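Local coordinates for protein prolyl-tRNA synthetase (Naegleria fowleri, PDB 6UYH) that probably joins proline to its cognate tRNA in an ATP-dependent reaction, and here holds the inhibitor halofuginone together with an ATP analogue, at residues Glu12-Glu20 with Tyr26-Glu34. Sequence-based numbering, arbitrary orientation. Where two conformers were deposited one is given.
Sequences EGIDVKKQE and YSQVITKSE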
loop_
_atom_site.group_PDB
_atom_site.type_symbol
_atom_site.label_atom_id
_atom_site.label_comp_id
_atom_site.label_asym_id
_atom_site.label_seq_id
_atom_site.Cartn_x
_atom_site.Cartn_y
_atom_site.Cartn_z
ATOM N N GLU A 12 1.848 -7.995 -30.017
ATOM C CA GLU A 12 1.004 -8.600 -31.044
ATOM C C GLU A 12 0.765 -10.086 -30.757
ATOM O O GLU A 12 -0.376 -10.554 -30.780
ATOM C CB GLU A 12 1.625 -8.422 -32.434
ATOM N N GLY A 13 1.836 -10.827 -30.484
ATOM C CA GLY A 13 1.703 -12.252 -30.254
ATOM C C GLY A 13 2.908 -12.835 -29.554
ATOM O O GLY A 13 4.002 -12.262 -29.563
ATOM N N ILE A 14 2.680 -13.983 -28.923
ATOM C CA ILE A 14 3.756 -14.778 -28.342
ATOM C C ILE A 14 4.384 -15.581 -29.475
ATOM O O ILE A 14 3.693 -16.350 -30.152
ATOM C CB ILE A 14 3.220 -15.704 -27.239
ATOM C CG1 ILE A 14 2.295 -14.934 -26.290
ATOM C CG2 ILE A 14 4.363 -16.360 -26.483
ATOM C CD1 ILE A 14 2.948 -13.737 -25.630
ATOM N N ASP A 15 5.680 -15.392 -29.712
ATOM C CA ASP A 15 6.389 -16.026 -30.816
ATOM C C ASP A 15 7.201 -17.238 -30.384
ATOM O O ASP A 15 7.881 -17.842 -31.223
ATOM C CB ASP A 15 7.314 -15.008 -31.495
ATOM C CG ASP A 15 6.572 -13.785 -31.990
ATOM O OD1 ASP A 15 5.511 -13.944 -32.629
ATOM O OD2 ASP A 15 7.046 -12.662 -31.727
ATOM N N VAL A 16 7.177 -17.587 -29.100
ATOM C CA VAL A 16 7.905 -18.732 -28.563
ATOM C C VAL A 16 6.941 -19.523 -27.693
ATOM O O VAL A 16 6.276 -18.951 -26.824
ATOM C CB VAL A 16 9.137 -18.291 -27.748
ATOM C CG1 VAL A 16 9.795 -19.489 -27.082
ATOM C CG2 VAL A 16 10.135 -17.573 -28.646
ATOM N N LYS A 17 6.877 -20.834 -27.907
ATOM C CA LYS A 17 5.922 -21.667 -27.188
ATOM C C LYS A 17 6.391 -21.958 -25.766
ATOM O O LYS A 17 7.588 -22.003 -25.475
ATOM C CB LYS A 17 5.687 -22.981 -27.935
ATOM C CG LYS A 17 4.956 -22.791 -29.262
ATOM C CD LYS A 17 4.730 -24.115 -29.987
ATOM C CE LYS A 17 3.681 -24.974 -29.288
ATOM N NZ LYS A 17 2.354 -24.290 -29.194
ATOM N N LYS A 18 5.415 -22.154 -24.875
ATOM C CA LYS A 18 5.716 -22.446 -23.476
ATOM C C LYS A 18 6.586 -23.691 -23.358
ATOM O O LYS A 18 7.480 -23.753 -22.507
ATOM C CB LYS A 18 4.411 -22.619 -22.703
ATOM C CG LYS A 18 4.530 -22.534 -21.186
ATOM C CD LYS A 18 3.151 -22.656 -20.538
ATOM C CE LYS A 18 3.223 -22.465 -19.042
ATOM N NZ LYS A 18 1.862 -22.590 -18.400
ATOM N N GLN A 19 6.354 -24.674 -24.228
ATOM C CA GLN A 19 7.065 -25.948 -24.272
ATOM C C GLN A 19 8.420 -25.863 -24.970
ATOM O O GLN A 19 9.190 -26.827 -24.911
ATOM C CB GLN A 19 6.201 -26.987 -25.003
ATOM C CG GLN A 19 6.162 -26.772 -26.526
ATOM C CD GLN A 19 4.924 -27.350 -27.210
ATOM O OE1 GLN A 19 5.014 -27.918 -28.298
ATOM N NE2 GLN A 19 3.765 -27.181 -26.589
ATOM N N GLU A 20 8.704 -24.770 -25.683
ATOM C CA GLU A 20 9.949 -24.641 -26.438
ATOM C C GLU A 20 11.069 -24.013 -25.613
ATOM O O GLU A 20 12.209 -24.487 -25.628
ATOM C CB GLU A 20 9.727 -23.790 -27.702
ATOM C CG GLU A 20 9.121 -24.533 -28.870
ATOM C CD GLU A 20 8.734 -23.604 -30.016
ATOM O OE1 GLU A 20 8.767 -22.364 -29.836
ATOM O OE2 GLU A 20 8.377 -24.120 -31.091
ATOM N N TYR A 26 8.003 -16.901 -20.928
ATOM C CA TYR A 26 7.586 -16.137 -19.759
ATOM C C TYR A 26 7.856 -14.656 -19.952
ATOM O O TYR A 26 6.997 -13.809 -19.664
ATOM C CB TYR A 26 8.347 -16.660 -18.538
ATOM C CG TYR A 26 7.960 -16.113 -17.188
ATOM C CD1 TYR A 26 6.662 -16.234 -16.712
ATOM C CD2 TYR A 26 8.916 -15.526 -16.360
ATOM C CE1 TYR A 26 6.317 -15.770 -15.459
ATOM C CE2 TYR A 26 8.583 -15.061 -15.087
ATOM C CZ TYR A 26 7.284 -15.188 -14.646
ATOM O OH TYR A 26 6.943 -14.746 -13.387
ATOM N N SER A 27 9.039 -14.326 -20.462
ATOM C CA SER A 27 9.357 -12.930 -20.721
ATOM C C SER A 27 8.367 -12.315 -21.703
ATOM O O SER A 27 7.869 -11.205 -21.476
ATOM C CB SER A 27 10.784 -12.817 -21.245
ATOM O OG SER A 27 11.092 -11.470 -21.543
ATOM N N GLN A 28 8.046 -13.033 -22.781
ATOM C CA GLN A 28 7.125 -12.489 -23.773
ATOM C C GLN A 28 5.723 -12.334 -23.199
ATOM O O GLN A 28 5.053 -11.330 -23.458
ATOM C CB GLN A 28 7.116 -13.368 -25.024
ATOM C CG GLN A 28 8.416 -13.285 -25.818
ATOM C CD GLN A 28 8.270 -13.789 -27.240
ATOM O OE1 GLN A 28 7.198 -13.690 -27.839
ATOM N NE2 GLN A 28 9.347 -14.348 -27.783
ATOM N N VAL A 29 5.274 -13.296 -22.384
ATOM C CA VAL A 29 3.912 -13.224 -21.856
ATOM C C VAL A 29 3.773 -12.081 -20.850
ATOM O O VAL A 29 2.779 -11.344 -20.871
ATOM C CB VAL A 29 3.493 -14.578 -21.248
ATOM C CG1 VAL A 29 2.192 -14.436 -20.460
ATOM C CG2 VAL A 29 3.325 -15.627 -22.350
ATOM N N ILE A 30 4.746 -11.907 -19.946
ATOM C CA ILE A 30 4.559 -10.880 -18.922
ATOM C C ILE A 30 4.687 -9.471 -19.511
ATOM O O ILE A 30 4.064 -8.532 -19.005
ATOM C CB ILE A 30 5.518 -11.072 -17.733
ATOM C CG1 ILE A 30 6.972 -10.834 -18.151
ATOM C CG2 ILE A 30 5.279 -12.451 -17.057
ATOM C CD1 ILE A 30 8.007 -11.201 -17.068
ATOM N N THR A 31 5.474 -9.299 -20.581
ATOM C CA THR A 31 5.633 -7.966 -21.167
ATOM C C THR A 31 4.518 -7.650 -22.156
ATOM O O THR A 31 3.942 -6.555 -22.120
ATOM C CB THR A 31 6.997 -7.817 -21.862
ATOM O OG1 THR A 31 7.162 -8.829 -22.869
ATOM C CG2 THR A 31 8.139 -7.892 -20.844
ATOM N N LYS A 32 4.218 -8.579 -23.066
ATOM C CA LYS A 32 3.253 -8.283 -24.122
ATOM C C LYS A 32 1.824 -8.226 -23.596
ATOM O O LYS A 32 0.966 -7.597 -24.224
ATOM C CB LYS A 32 3.379 -9.313 -25.249
ATOM C CG LYS A 32 4.726 -9.238 -25.942
ATOM C CD LYS A 32 4.873 -10.275 -27.051
ATOM C CE LYS A 32 6.201 -10.087 -27.776
ATOM N NZ LYS A 32 6.386 -11.043 -28.907
ATOM N N SER A 33 1.556 -8.859 -22.458
ATOM C CA SER A 33 0.272 -8.706 -21.797
ATOM C C SER A 33 0.131 -7.380 -21.069
ATOM O O SER A 33 -0.930 -7.137 -20.488
ATOM C CB SER A 33 0.064 -9.819 -20.785
ATOM O OG SER A 33 1.000 -9.705 -19.716
ATOM N N GLU A 34 1.177 -6.543 -21.076
ATOM C CA GLU A 34 1.228 -5.291 -20.305
ATOM C C GLU A 34 1.171 -5.540 -18.797
ATOM O O GLU A 34 0.693 -4.704 -18.028
ATOM C CB GLU A 34 0.129 -4.310 -20.751
ATOM C CG GLU A 34 0.228 -3.955 -22.236
ATOM C CD GLU A 34 -0.757 -2.891 -22.687
ATOM O OE1 GLU A 34 -1.462 -2.304 -21.839
ATOM O OE2 GLU A 34 -0.815 -2.638 -23.906
HETATM O O HOH W 1 4.821 -9.316 -30.811
#
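K32 reaches from the last turn of helix 22-32 to the N-terminal segment 12-20, and its ammonium meets G13 and D15 there. From CB the chain turns at chi1 (-65°) and runs extended beyond CG; K32 CD lies 3.3 Å from G13 O, and CE passes the same carbonyl oxygen. K32 NZ bonds to G13 O at 2.8 Å, approaching almost head-on at a C=O...N angle of 166°. K32 NZ also forms a salt bridge with D15 OD2 (3.3 Å), donates to Q28 OE1 one helical turn back, and donates to a water that is weakly bonded to G13 N. K32 NZ meets Q28 OE1 from well above the amide plane; D15 N comes from the other side, only moderately tilted from it, in a nearly straight bond of 3.0 Å to Q28 OE1. Q28 NE2 donates to E24 OE2, so both ends of the amide are held and its rotation is probably fixed; V16 CG2 packs against Q28 NE2 at 3.4 Å. Beside these polar contacts, with CG1 anti to the carbonyl carbon (chi1 -47°), I14 CD1 reaches V29 CG2 (3.8 Å), the two side chains crossing at a slant, and I14 also touches W25. Residues 13-16 thus lie against one side of the helix, making a surface contact. On another side of that helix, Y26 and I30 pack against helix 274-283, and I30 and T31 meet strand 36-38.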